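Local coordinates for protein tengpin (Thermoanaerobacter tengcongensis, PDB 2VH4) that probably inhibits serine proteases as a member of the serpin family, and is captured here in a latent conformation as a loop C-sheet polymer, at residues A[31-36]-A[352-357]; A[272-277]-A[375-380]. All coordinates share one frame; numbering follows the deposited sequence.

Contact 1. Residues A[31-36]-A[352-357]; sequences NSIDDK and TVKLNR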
ATOM      1  N   ASN A  31     -11.668  -4.254   1.262  1.00 11.04           N
ATOM      2  CA  ASN A  31     -11.642  -4.978   2.529  1.00 12.11           C
ATOM      3  C   ASN A  31     -10.838  -4.246   3.613  1.00 13.50           C
ATOM      4  O   ASN A  31     -10.852  -4.651   4.772  1.00 14.22           O
ATOM      5  CB  ASN A  31     -11.146  -6.417   2.327  1.00 13.42           C
ATOM      6  CG  ASN A  31     -12.135  -7.276   1.541  1.00 12.95           C
ATOM      7  OD1 ASN A  31     -11.917  -7.579   0.369  1.00 11.29           O
ATOM      8  ND2 ASN A  31     -13.234  -7.650   2.181  1.00 13.85           N
ATOM      9  N   SER A  32     -10.157  -3.166   3.227  1.00 14.20           N
ATOM     10  CA  SER A  32      -9.425  -2.300   4.153  1.00 14.73           C
ATOM     11  C   SER A  32     -10.305  -1.216   4.789  1.00 15.65           C
ATOM     12  O   SER A  32     -10.166  -0.913   5.979  1.00 16.84           O
ATOM     13  CB  SER A  32      -8.257  -1.609   3.442  1.00 14.94           C
ATOM     14  OG  SER A  32      -7.290  -2.537   2.986  1.00 17.08           O
ATOM     15  N   ILE A  33     -11.186  -0.614   3.991  1.00 14.56           N
ATOM     16  CA  ILE A  33     -11.969   0.535   4.452  1.00 13.51           C
ATOM     17  C   ILE A  33     -12.861   0.185   5.641  1.00 14.02           C
ATOM     18  O   ILE A  33     -13.426  -0.909   5.713  1.00 13.21           O
ATOM     19  CB  ILE A  33     -12.778   1.202   3.317  1.00 12.94           C
ATOM     20  CG1 ILE A  33     -13.819   0.239   2.728  1.00 12.27           C
ATOM     21  CG2 ILE A  33     -11.823   1.731   2.244  1.00 11.84           C
ATOM     22  CD1 ILE A  33     -14.961   0.923   2.000  1.00 11.44           C
ATOM     23  N   ASP A  34     -12.957   1.119   6.583  1.00 14.59           N
ATOM     24  CA  ASP A  34     -13.718   0.904   7.805  1.00 14.82           C
ATOM     25  C   ASP A  34     -14.462   2.171   8.215  1.00 13.87           C
ATOM     26  O   ASP A  34     -14.763   3.011   7.364  1.00 13.18           O
ATOM     27  CB  ASP A  34     -12.806   0.384   8.923  1.00 15.45           C
ATOM     28  CG  ASP A  34     -11.625   1.303   9.214  1.00 19.84           C
ATOM     29  OD1 ASP A  34     -11.387   2.275   8.453  1.00 20.70           O
ATOM     30  OD2 ASP A  34     -10.924   1.033  10.220  1.00 23.36           O
ATOM     31  N   ASP A  35     -14.764   2.299   9.507  1.00 13.32           N
ATOM     32  CA  ASP A  35     -15.507   3.449  10.024  1.00 14.23           C
ATOM     33  C   ASP A  35     -14.740   4.763   9.866  1.00 14.70           C
ATOM     34  O   ASP A  35     -15.339   5.837   9.863  1.00 15.23           O
ATOM     35  CB  ASP A  35     -15.887   3.238  11.496  1.00 14.13           C
ATOM     36  CG  ASP A  35     -14.816   3.738  12.461  1.00 14.94           C
ATOM     37  OD1 ASP A  35     -13.718   3.140  12.506  1.00 13.44           O
ATOM     38  OD2 ASP A  35     -15.078   4.728  13.182  1.00 18.45           O
ATOM     39  N   LYS A  36     -13.419   4.671   9.742  1.00 15.54           N
ATOM     40  CA  LYS A  36     -12.568   5.848   9.624  1.00 16.00           C
ATOM     41  C   LYS A  36     -12.894   6.636   8.363  1.00 16.56           C
ATOM     42  O   LYS A  36     -12.899   6.095   7.251  1.00 16.81           O
ATOM     43  CB  LYS A  36     -11.097   5.450   9.651  1.00 16.46           C
ATOM     44  CG  LYS A  36     -10.622   4.929  11.004  1.00 19.10           C
ATOM     45  CD  LYS A  36      -9.412   4.021  10.821  1.00 21.66           C
ATOM     46  CE  LYS A  36      -8.741   3.688  12.135  1.00 24.43           C
ATOM     47  NZ  LYS A  36      -7.624   2.722  11.933  1.00 30.01           N
ATOM     48  N   THR A 352     -14.206  -2.655  11.898  1.00 18.50           N
ATOM     49  CA  THR A 352     -15.428  -1.871  11.724  1.00 17.93           C
ATOM     50  C   THR A 352     -15.842  -1.772  10.250  1.00 17.65           C
ATOM     51  O   THR A 352     -15.012  -1.896   9.347  1.00 17.53           O
ATOM     52  CB  THR A 352     -15.300  -0.476  12.367  1.00 17.73           C
ATOM     53  OG1 THR A 352     -14.226   0.244  11.754  1.00 20.18           O
ATOM     54  CG2 THR A 352     -15.014  -0.602  13.855  1.00 17.30           C
ATOM     55  N   VAL A 353     -17.133  -1.567  10.017  1.00 18.48           N
ATOM     56  CA  VAL A 353     -17.676  -1.482   8.661  1.00 19.63           C
ATOM     57  C   VAL A 353     -17.895  -0.023   8.255  1.00 19.49           C
ATOM     58  O   VAL A 353     -18.378   0.781   9.048  1.00 18.97           O
ATOM     59  CB  VAL A 353     -19.017  -2.263   8.521  1.00 19.72           C
ATOM     60  CG1 VAL A 353     -19.377  -2.461   7.048  1.00 19.21           C
ATOM     61  CG2 VAL A 353     -18.940  -3.616   9.223  1.00 22.25           C
ATOM     62  N   LYS A 354     -17.529   0.300   7.016  1.00 20.20           N
ATOM     63  CA  LYS A 354     -17.808   1.607   6.421  1.00 20.13           C
ATOM     64  C   LYS A 354     -19.312   1.785   6.182  1.00 19.70           C
ATOM     65  O   LYS A 354     -19.958   0.936   5.570  1.00 19.28           O
ATOM     66  CB  LYS A 354     -17.026   1.766   5.110  1.00 19.99           C
ATOM     67  CG  LYS A 354     -17.347   3.035   4.323  1.00 22.31           C
ATOM     68  CD  LYS A 354     -16.747   4.280   4.958  1.00 23.15           C
ATOM     69  CE  LYS A 354     -15.383   4.584   4.381  1.00 22.62           C
ATOM     70  NZ  LYS A 354     -14.710   5.674   5.126  1.00 20.88           N
ATOM     71  N   LEU A 355     -19.860   2.891   6.671  1.00 20.14           N
ATOM     72  CA  LEU A 355     -21.293   3.157   6.549  1.00 20.14           C
ATOM     73  C   LEU A 355     -21.592   4.463   5.808  1.00 20.33           C
ATOM     74  O   LEU A 355     -22.717   4.686   5.366  1.00 20.67           O
ATOM     75  CB  LEU A 355     -21.950   3.171   7.932  1.00 20.35           C
ATOM     76  N   ASN A 356     -20.581   5.317   5.675  1.00 20.65           N
ATOM     77  CA  ASN A 356     -20.752   6.635   5.076  1.00 20.88           C
ATOM     78  C   ASN A 356     -20.187   6.715   3.661  1.00 20.29           C
ATOM     79  O   ASN A 356     -19.226   6.020   3.339  1.00 20.85           O
ATOM     80  CB  ASN A 356     -20.116   7.708   5.971  1.00 21.67           C
ATOM     81  CG  ASN A 356     -21.001   8.092   7.161  1.00 25.31           C
ATOM     82  OD1 ASN A 356     -22.206   7.821   7.177  1.00 30.51           O
ATOM     83  ND2 ASN A 356     -20.401   8.735   8.157  1.00 26.17           N
ATOM     84  N   ARG A 357     -20.788   7.566   2.826  1.00 19.14           N
ATOM     85  CA  ARG A 357     -20.346   7.747   1.442  1.00 18.11           C
ATOM     86  C   ARG A 357     -19.047   8.557   1.377  1.00 15.62           C
ATOM     87  O   ARG A 357     -19.014   9.715   1.802  1.00 15.00           O
ATOM     88  CB  ARG A 357     -21.443   8.408   0.599  1.00 17.68           C
ATOM     89  CG  ARG A 357     -21.178   8.356  -0.905  1.00 21.14           C
ATOM     90  CD  ARG A 357     -22.408   8.775  -1.714  1.00 20.53           C
ATOM     91  NE  ARG A 357     -22.402  10.201  -2.049  1.00 28.66           N
ATOM     92  CZ  ARG A 357     -23.058  11.145  -1.373  1.00 32.06           C
ATOM     93  NH1 ARG A 357     -22.982  12.411  -1.771  1.00 27.64           N
ATOM     94  NH2 ARG A 357     -23.784  10.834  -0.299  1.00 32.87           N
TER
HETATM   95  O   HOH W   1     -16.188  -1.646   5.550  1.00 10.63           O
HETATM   96  O   HOH W   2     -11.606  -1.289  11.733  1.00 12.60           O
HETATM   97  O   HOH W   3     -16.612   6.407   7.878  1.00 10.16           O
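Lys354 and Thr352 grip the turn that follows helix 15-32 from two ends. The long chain of Lys354 passes over the carbonyl of Asp34, with CD 3.4 Å from Asp34 O, and delivers its ammonium group two residues further on, where NZ donates to Lys36 O at 2.8 Å. NZ reaches that oxygen well bent from the C=O direction (angle at O 138°) and tilted out of the carbonyl plane. Its path is set by CG lying anti to the backbone N (chi1 174°) and by bends at chi2 and chi3 that fold the chain around the turn. Ile33 crosses the root of this lysine at about a right angle, its CD1 3.8 Å from Lys354 CB. At the other end, Thr352 OG1 donates to Asp35 OD1 over 3.0 Å, arriving on the anti side and 28° out of the carboxylate plane; the same OG1 rests 3.2 Å from Asp34 CB. Two waters bridge the segments: one runs from backbone to backbone, accepting from Lys354 N and donating to Ile33 O, the other accepts from Thr352 N and donates to the carboxylate of Asp34 at OD2. Behind this shell, Asp34 OD1 takes weak bonds from Lys36 N and from Tyr278 OH of strand 263-281. Farther back, Lys351 NZ and Thr285 OG1 both bond to Asn31 O. The loop between strands 330-342 and 359-365 is thus held by two side-chain donors and by water, and the ammonium of Lys354 sits on a neutral carbonyl, with Asp34 OD1 5.8 Å from Lys354 NZ probably adding only long-range attraction.

Contact 2. Residues A[272-277]-A[375-380]; sequences PKFKYE and GTVLSL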
ATOM      1  N   PRO A 272     -10.755  18.582  -2.522  1.00 10.59           N
ATOM      2  CA  PRO A 272     -10.508  18.929  -1.125  1.00  9.74           C
ATOM      3  C   PRO A 272      -9.025  18.864  -0.774  1.00  9.93           C
ATOM      4  O   PRO A 272      -8.311  17.953  -1.209  1.00  9.44           O
ATOM      5  CB  PRO A 272     -11.277  17.848  -0.353  1.00  9.61           C
ATOM      6  CG  PRO A 272     -11.367  16.702  -1.296  1.00  7.79           C
ATOM      7  CD  PRO A 272     -11.563  17.354  -2.634  1.00 10.58           C
ATOM      8  N   LYS A 273      -8.579  19.847  -0.003  1.00  9.83           N
ATOM      9  CA  LYS A 273      -7.240  19.868   0.548  1.00 10.12           C
ATOM     10  C   LYS A 273      -7.280  19.000   1.800  1.00  9.72           C
ATOM     11  O   LYS A 273      -8.186  19.137   2.618  1.00 10.54           O
ATOM     12  CB  LYS A 273      -6.861  21.310   0.888  1.00 10.91           C
ATOM     13  CG  LYS A 273      -5.426  21.547   1.326  1.00 13.25           C
ATOM     14  CD  LYS A 273      -5.125  23.041   1.331  1.00 16.80           C
ATOM     15  CE  LYS A 273      -3.778  23.342   1.964  1.00 17.95           C
ATOM     16  NZ  LYS A 273      -3.482  24.794   1.925  1.00 20.03           N
ATOM     17  N   PHE A 274      -6.327  18.081   1.931  1.00  9.52           N
ATOM     18  CA  PHE A 274      -6.280  17.202   3.104  1.00  8.35           C
ATOM     19  C   PHE A 274      -4.887  16.723   3.453  1.00  8.01           C
ATOM     20  O   PHE A 274      -4.025  16.558   2.584  1.00  7.68           O
ATOM     21  CB  PHE A 274      -7.247  16.016   2.983  1.00  7.89           C
ATOM     22  CG  PHE A 274      -7.059  15.175   1.742  1.00  9.57           C
ATOM     23  CD1 PHE A 274      -6.146  14.124   1.723  1.00  6.97           C
ATOM     24  CD2 PHE A 274      -7.834  15.407   0.607  1.00 10.88           C
ATOM     25  CE1 PHE A 274      -5.990  13.328   0.582  1.00  8.31           C
ATOM     26  CE2 PHE A 274      -7.681  14.615  -0.542  1.00 11.90           C
ATOM     27  CZ  PHE A 274      -6.755  13.575  -0.548  1.00  8.34           C
ATOM     28  N   LYS A 275      -4.684  16.517   4.750  1.00  8.00           N
ATOM     29  CA  LYS A 275      -3.428  16.031   5.283  1.00  8.60           C
ATOM     30  C   LYS A 275      -3.717  15.175   6.508  1.00  8.86           C
ATOM     31  O   LYS A 275      -4.287  15.665   7.485  1.00  8.34           O
ATOM     32  CB  LYS A 275      -2.510  17.201   5.656  1.00  8.00           C
ATOM     33  CG  LYS A 275      -1.236  16.784   6.366  1.00  7.26           C
ATOM     34  CD  LYS A 275      -0.349  17.977   6.680  1.00  9.02           C
ATOM     35  CE  LYS A 275       0.853  17.564   7.504  1.00  7.60           C
ATOM     36  NZ  LYS A 275       0.486  17.400   8.944  1.00 11.60           N
ATOM     37  N   TYR A 276      -3.324  13.904   6.457  1.00  8.75           N
ATOM     38  CA  TYR A 276      -3.515  13.015   7.601  1.00 10.31           C
ATOM     39  C   TYR A 276      -2.570  11.816   7.620  1.00 10.63           C
ATOM     40  O   TYR A 276      -1.908  11.512   6.628  1.00 11.03           O
ATOM     41  CB  TYR A 276      -4.982  12.540   7.693  1.00  9.75           C
ATOM     42  CG  TYR A 276      -5.486  11.793   6.471  1.00  9.91           C
ATOM     43  CD1 TYR A 276      -5.304  10.410   6.347  1.00  6.74           C
ATOM     44  CD2 TYR A 276      -6.150  12.468   5.442  1.00  8.77           C
ATOM     45  CE1 TYR A 276      -5.759   9.723   5.240  1.00  3.88           C
ATOM     46  CE2 TYR A 276      -6.607  11.790   4.331  1.00  7.14           C
ATOM     47  CZ  TYR A 276      -6.412  10.417   4.236  1.00  8.27           C
ATOM     48  OH  TYR A 276      -6.873   9.743   3.129  1.00  9.76           O
ATOM     49  N   GLU A 277      -2.522  11.157   8.777  1.00 10.98           N
ATOM     50  CA  GLU A 277      -1.864   9.865   8.943  1.00 11.49           C
ATOM     51  C   GLU A 277      -2.928   8.805   9.184  1.00 10.16           C
ATOM     52  O   GLU A 277      -4.018   9.109   9.680  1.00  9.49           O
ATOM     53  CB  GLU A 277      -0.906   9.894  10.128  1.00 12.10           C
ATOM     54  CG  GLU A 277       0.237  10.879   9.981  1.00 17.67           C
ATOM     55  CD  GLU A 277       0.988  11.087  11.276  1.00 21.06           C
ATOM     56  OE1 GLU A 277       0.402  10.823  12.350  1.00 25.60           O
ATOM     57  OE2 GLU A 277       2.162  11.517  11.220  1.00 21.61           O
ATOM     58  N   GLY A 375      -7.266   5.780  -1.283  1.00  6.75           N
ATOM     59  CA  GLY A 375      -7.800   6.197   0.010  1.00  6.49           C
ATOM     60  C   GLY A 375      -9.142   6.901  -0.029  1.00  7.00           C
ATOM     61  O   GLY A 375      -9.751   7.036  -1.091  1.00  6.33           O
ATOM     62  N   THR A 376      -9.605   7.339   1.143  1.00  6.86           N
ATOM     63  CA  THR A 376     -10.900   8.031   1.272  1.00  7.79           C
ATOM     64  C   THR A 376     -10.778   9.283   2.142  1.00  7.84           C
ATOM     65  O   THR A 376      -9.983   9.314   3.086  1.00  6.59           O
ATOM     66  CB  THR A 376     -12.021   7.114   1.870  1.00  6.30           C
ATOM     67  OG1 THR A 376     -11.667   6.697   3.196  1.00  8.94           O
ATOM     68  CG2 THR A 376     -12.247   5.886   1.020  1.00  6.03           C
ATOM     69  N   VAL A 377     -11.556  10.311   1.796  1.00  8.51           N
ATOM     70  CA  VAL A 377     -11.711  11.516   2.622  1.00 10.30           C
ATOM     71  C   VAL A 377     -13.171  11.947   2.652  1.00 10.87           C
ATOM     72  O   VAL A 377     -13.947  11.595   1.761  1.00 10.35           O
ATOM     73  CB  VAL A 377     -10.873  12.728   2.119  1.00 10.25           C
ATOM     74  CG1 VAL A 377      -9.451  12.632   2.592  1.00 14.18           C
ATOM     75  CG2 VAL A 377     -10.929  12.860   0.605  1.00  8.72           C
ATOM     76  N   LEU A 378     -13.525  12.721   3.676  1.00 11.40           N
ATOM     77  CA  LEU A 378     -14.837  13.358   3.778  1.00 13.06           C
ATOM     78  C   LEU A 378     -15.980  12.383   4.009  1.00 14.60           C
ATOM     79  O   LEU A 378     -15.831  11.165   3.865  1.00 14.20           O
ATOM     80  CB  LEU A 378     -15.135  14.228   2.549  1.00 12.29           C
ATOM     81  CG  LEU A 378     -14.234  15.431   2.256  1.00 13.82           C
ATOM     82  CD1 LEU A 378     -14.674  16.098   0.958  1.00 13.32           C
ATOM     83  CD2 LEU A 378     -14.228  16.433   3.415  1.00 13.00           C
ATOM     84  N   SER A 379     -17.128  12.945   4.370  1.00 16.60           N
ATOM     85  CA  SER A 379     -18.343  12.176   4.536  1.00 17.92           C
ATOM     86  C   SER A 379     -19.450  12.877   3.768  1.00 18.63           C
ATOM     87  O   SER A 379     -20.073  13.820   4.264  1.00 19.37           O
ATOM     88  CB  SER A 379     -18.684  12.044   6.011  1.00 17.85           C
ATOM     89  OG  SER A 379     -19.373  10.835   6.236  1.00 25.05           O
ATOM     90  N   LEU A 380     -19.660  12.416   2.539  1.00 19.60           N
ATOM     91  CA  LEU A 380     -20.602  13.018   1.602  1.00 20.59           C
ATOM     92  C   LEU A 380     -22.045  12.633   1.929  1.00 21.16           C
ATOM     93  O   LEU A 380     -22.985  13.336   1.546  1.00 22.27           O
ATOM     94  CB  LEU A 380     -20.252  12.600   0.165  1.00 20.75           C
ATOM     95  CG  LEU A 380     -18.815  12.811  -0.339  1.00 20.25           C
ATOM     96  CD1 LEU A 380     -18.555  12.037  -1.621  1.00 18.14           C
ATOM     97  CD2 LEU A 380     -18.518  14.283  -0.541  1.00 19.38           C
TER
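Val377 pushes its CG1 methyl over one face of the Phe274 ring, 3.7 Å from the centroid and 15° off the ring normal, a clear CH-pi contact. Following Phe274 outward, CB lies 4.1 Å from Val377 CG1, and CG is the ring atom nearest that methyl at 3.6 Å. CD1 and, less closely, CE1 stay under CG1, whereas CD2 and CE2 also meet the second branch, with CE2 3.9 Å from Val377 CG2; toward CZ, the far end of the ring, the contact thins. The ring gets there because CG stands between the backbone N and the carbonyl carbon (chi1 55°), and it also meets the ring of Phe361. This is face-to-face packing of two serpin sheets: strand 274-277 bonds through its backbone to strand 314-326 in sheet A, while 375-377 pairs with 359-365 in sheet B, and the two segments run at 121° with axes 9.7 Å apart. An alanine in place of Phe274 would probably take away the ring face under Val377 CG1 and the ring contacts of CG2, opening a gap between the sheets. Tyr276 closes on the same CG1 obliquely, its CE2 3.4 Å away. Its OH lies 3.1 Å from Thr376 O but finds its stronger partner in Ser39 O. On the other flank of Phe274, Leu378 CD1 reaches across to the pyrrolidine of Pro272, touching CB and CG, both at 4.0 Å.

Starting from the N terminus, the chain leaves helix 15-32 through 31-36, which meets 352-357 after 315 intervening residues, the loop that contact 1 closes. Inside that loop lies 272-277, whose partner 375-380 comes only after 352-357; contact 2 closes a loop of 97 residues, and the two closures therefore cross. Contact 1 joins the turn after helix 15-32 to the loop between strands 330-342 and 359-365, and contact 2 joins strand 263-281 to the C-terminal strand. Strand 359-365 follows 352-357, and its antiparallel partner 371-377 runs into 375-380, so the pair brings Arg357 and Leu380 together: Arg357 O probably accepts a hydrogen bond from Leu380 N at 2.9 Å.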